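Local coordinates for protein exosome complex component Rrp42 (Pyrococcus abyssi, PDB 2PO1) that is a non-catalytic component of the archaeal RNA-degrading exosome, probably helping to structure the active site of its Rrp41 partner, at residues R111-G116 and N151-I156. Sequence-based numbering, arbitrary orientation.
Sequences RVIDRG and NLMDAI. With nucleotides of chain A.
Across the contact of I113 with M153, whose CA atoms are the nearest pair, helix turns 111-116 and 152-156 run in a broadly similar direction, inclined at 41° with axes 10.0 Å apart. No hydrogen bond joins them; the contact is mostly buried aliphatic and thioether groups, with one methyl resting on a backbone carbonyl. M153 starts with CG anti to the backbone N; the bend at chi2 (83°) then swings SD toward V112, and a second bend at chi3 lays CE against the same valine. SD lies 3.5 Å from V112 CG1, the two side chains crossing at about a right angle. A flexible, unbranched methionine suits this reach, whereas the short, branched valine offers a compact surface for it. I113 runs past M153 in the opposite sense, its CD1 3.7 Å from M153 SD and 3.4 Å from the backbone O of M153. Further along, I113 CG1 meets I156 CG2 at 3.8 Å, while I156 also packs against V143 and V145 of strand 135-147.

N151 begins the second helix as its N-cap: OD1 accepts from D154 N, and ND2 gives a nearly straight 2.9 Å bond to D154 OD2, meeting it from above the carboxylate plane.

The other side of helix 104-118 faces RNA. R111 NH1 donates to OP2 of the second adenosine nucleotide of chain A (3.0 Å) and weakly to OP1 of the one before it, while NH2 adds weak bonds to the second phosphate; a planar, multiply donating guanidinium suits two successive phosphates. R111 NE and R115 NH2 form salt bridges to acidic side chains of another protein chain. Helix 104-118 thus joins the hydrophobic core of an RNase PH-type domain to an RNA-binding surface at a subunit interface of the exosome's RNase PH-like ring.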
loop_
_atom_site.group_PDB
_atom_site.type_symbol
_atom_site.label_atom_id
_atom_site.label_comp_id
_atom_site.label_asym_id
_atom_site.label_seq_id
_atom_site.Cartn_x
_atom_site.Cartn_y
_atom_site.Cartn_z
ATOM N N ARG C 111 7.229 -19.198 -3.740
ATOM C CA ARG C 111 6.202 -20.061 -4.242
ATOM C C ARG C 111 6.779 -21.365 -4.708
ATOM O O ARG C 111 6.221 -22.393 -4.467
ATOM C CB ARG C 111 5.424 -19.299 -5.330
ATOM C CG ARG C 111 4.644 -18.222 -4.710
ATOM C CD ARG C 111 3.830 -17.452 -5.715
ATOM N NE ARG C 111 3.179 -18.336 -6.703
ATOM C CZ ARG C 111 1.955 -18.833 -6.555
ATOM N NH1 ARG C 111 1.212 -18.576 -5.448
ATOM N NH2 ARG C 111 1.452 -19.573 -7.524
ATOM N N VAL C 112 7.942 -21.339 -5.334
ATOM C CA VAL C 112 8.521 -22.559 -5.858
ATOM C C VAL C 112 8.961 -23.422 -4.683
ATOM O O VAL C 112 8.859 -24.617 -4.743
ATOM C CB VAL C 112 9.743 -22.247 -6.689
ATOM C CG1 VAL C 112 10.547 -23.487 -6.974
ATOM C CG2 VAL C 112 9.356 -21.496 -7.932
ATOM N N ILE C 113 9.459 -22.796 -3.615
ATOM C CA ILE C 113 9.961 -23.547 -2.500
ATOM C C ILE C 113 8.736 -24.064 -1.736
ATOM O O ILE C 113 8.720 -25.164 -1.224
ATOM C CB ILE C 113 10.863 -22.636 -1.544
ATOM C CG1 ILE C 113 12.224 -22.345 -2.168
ATOM C CG2 ILE C 113 11.149 -23.324 -0.212
ATOM C CD1 ILE C 113 12.867 -23.584 -2.914
ATOM N N ASP C 114 7.700 -23.245 -1.642
ATOM C CA ASP C 114 6.510 -23.678 -0.973
ATOM C C ASP C 114 5.976 -24.892 -1.704
ATOM O O ASP C 114 5.558 -25.864 -1.077
ATOM C CB ASP C 114 5.486 -22.567 -1.067
ATOM C CG ASP C 114 4.208 -22.906 -0.367
ATOM O OD1 ASP C 114 4.007 -22.421 0.770
ATOM O OD2 ASP C 114 3.395 -23.608 -1.001
ATOM N N ARG C 115 5.964 -24.810 -3.028
ATOM C CA ARG C 115 5.379 -25.869 -3.818
ATOM C C ARG C 115 6.122 -27.131 -3.577
ATOM O O ARG C 115 5.493 -28.177 -3.418
ATOM C CB ARG C 115 5.365 -25.538 -5.292
ATOM C CG ARG C 115 4.295 -24.522 -5.521
ATOM C CD ARG C 115 3.885 -24.553 -6.955
ATOM N NE ARG C 115 4.971 -24.206 -7.842
ATOM C CZ ARG C 115 5.203 -22.971 -8.284
ATOM N NH1 ARG C 115 6.198 -22.777 -9.113
ATOM N NH2 ARG C 115 4.444 -21.939 -7.904
ATOM N N GLY C 116 7.445 -27.022 -3.491
ATOM C CA GLY C 116 8.309 -28.223 -3.305
ATOM C C GLY C 116 7.912 -28.956 -2.045
ATOM O O GLY C 116 7.934 -30.174 -1.991
ATOM N N ASN C 151 22.166 -18.639 -6.612
ATOM C CA ASN C 151 21.398 -19.783 -6.183
ATOM C C ASN C 151 20.582 -19.627 -4.901
ATOM O O ASN C 151 20.614 -20.473 -4.039
ATOM C CB ASN C 151 22.244 -21.091 -6.248
ATOM C CG ASN C 151 21.378 -22.305 -6.346
ATOM O OD1 ASN C 151 20.183 -22.178 -6.616
ATOM N ND2 ASN C 151 21.972 -23.514 -6.191
ATOM N N LEU C 152 19.780 -18.539 -4.790
ATOM C CA LEU C 152 18.892 -18.407 -3.699
ATOM C C LEU C 152 17.906 -19.564 -3.642
ATOM O O LEU C 152 17.560 -20.029 -2.585
ATOM C CB LEU C 152 18.122 -17.067 -3.829
ATOM C CG LEU C 152 18.978 -15.806 -3.817
ATOM C CD1 LEU C 152 18.099 -14.567 -3.960
ATOM C CD2 LEU C 152 19.808 -15.809 -2.519
ATOM N N MET C 153 17.396 -20.017 -4.785
ATOM C CA MET C 153 16.379 -21.014 -4.762
ATOM C C MET C 153 16.808 -22.240 -3.971
ATOM O O MET C 153 16.111 -22.687 -3.056
ATOM C CB MET C 153 16.028 -21.388 -6.194
ATOM C CG MET C 153 14.980 -22.438 -6.213
ATOM S SD MET C 153 13.398 -21.696 -6.037
ATOM C CE MET C 153 13.230 -20.847 -7.625
ATOM N N ASP C 154 17.984 -22.767 -4.247
ATOM C CA ASP C 154 18.371 -23.990 -3.553
ATOM C C ASP C 154 18.709 -23.684 -2.126
ATOM O O ASP C 154 18.378 -24.422 -1.222
ATOM C CB ASP C 154 19.563 -24.656 -4.203
ATOM C CG ASP C 154 19.287 -25.100 -5.615
ATOM O OD1 ASP C 154 18.217 -24.775 -6.105
ATOM O OD2 ASP C 154 20.146 -25.792 -6.251
ATOM N N ALA C 155 19.386 -22.581 -1.917
ATOM C CA ALA C 155 19.782 -22.224 -0.551
ATOM C C ALA C 155 18.517 -22.055 0.282
ATOM O O ALA C 155 18.476 -22.522 1.399
ATOM C CB ALA C 155 20.595 -20.958 -0.568
ATOM N N ILE C 156 17.469 -21.411 -0.286
ATOM C CA ILE C 156 16.244 -21.180 0.450
ATOM C C ILE C 156 15.502 -22.495 0.662
ATOM O O ILE C 156 14.998 -22.743 1.738
ATOM C CB ILE C 156 15.290 -20.145 -0.245
ATOM C CG1 ILE C 156 15.883 -18.733 -0.222
ATOM C CG2 ILE C 156 13.939 -20.193 0.448
ATOM C CD1 ILE C 156 15.316 -17.877 -1.245
ATOM P P A A 8 0.320 -17.969 -2.382
ATOM O OP1 A A 8 1.723 -17.679 -2.824
ATOM O OP2 A A 8 -0.740 -16.985 -2.759
ATOM O "O5'" A A 8 -0.182 -19.462 -2.755
ATOM C "C5'" A A 8 0.585 -20.672 -2.481
ATOM C "C4'" A A 8 -0.199 -21.964 -2.700
ATOM O "O4'" A A 8 -1.191 -22.100 -1.662
ATOM C "C3'" A A 8 -1.062 -22.128 -3.949
ATOM O "O3'" A A 8 -0.341 -22.415 -5.138
ATOM C "C2'" A A 8 -1.949 -23.298 -3.541
ATOM O "O2'" A A 8 -1.272 -24.546 -3.417
ATOM C "C1'" A A 8 -2.336 -22.745 -2.175
ATOM N N9 A A 8 -3.425 -21.754 -2.168
ATOM C C8 A A 8 -3.334 -20.382 -2.029
ATOM N N7 A A 8 -4.481 -19.747 -2.033
ATOM C C5 A A 8 -5.389 -20.783 -2.187
ATOM C C6 A A 8 -6.790 -20.787 -2.263
ATOM N N6 A A 8 -7.489 -19.651 -2.179
ATOM N N1 A A 8 -7.422 -21.985 -2.419
ATOM C C2 A A 8 -6.691 -23.116 -2.490
ATOM N N3 A A 8 -5.364 -23.245 -2.418
ATOM C C4 A A 8 -4.771 -22.029 -2.269
ATOM P P A A 9 -0.763 -21.700 -6.501
ATOM O OP1 A A 9 0.276 -22.154 -7.454
ATOM O OP2 A A 9 -1.092 -20.256 -6.252
ATOM O "O5'" A A 9 -2.141 -22.404 -6.887
ATOM C "C5'" A A 9 -2.153 -23.799 -7.240
ATOM C "C4'" A A 9 -3.566 -24.165 -7.618
ATOM O "O4'" A A 9 -4.385 -23.885 -6.466
ATOM C "C3'" A A 9 -4.169 -23.291 -8.706
ATOM O "O3'" A A 9 -3.817 -23.769 -9.990
ATOM C "C2'" A A 9 -5.656 -23.421 -8.440
ATOM O "O2'" A A 9 -6.199 -24.642 -8.916
ATOM C "C1'" A A 9 -5.634 -23.374 -6.918
ATOM N N9 A A 9 -5.863 -22.036 -6.379
ATOM C C8 A A 9 -4.936 -21.075 -6.050
ATOM N N7 A A 9 -5.480 -19.968 -5.591
ATOM C C5 A A 9 -6.848 -20.231 -5.610
ATOM C C6 A A 9 -7.983 -19.469 -5.247
ATOM N N6 A A 9 -7.912 -18.222 -4.771
ATOM N N1 A A 9 -9.208 -20.031 -5.401
ATOM C C2 A A 9 -9.292 -21.282 -5.889
ATOM N N3 A A 9 -8.294 -22.091 -6.265
ATOM C C4 A A 9 -7.098 -21.501 -6.100
#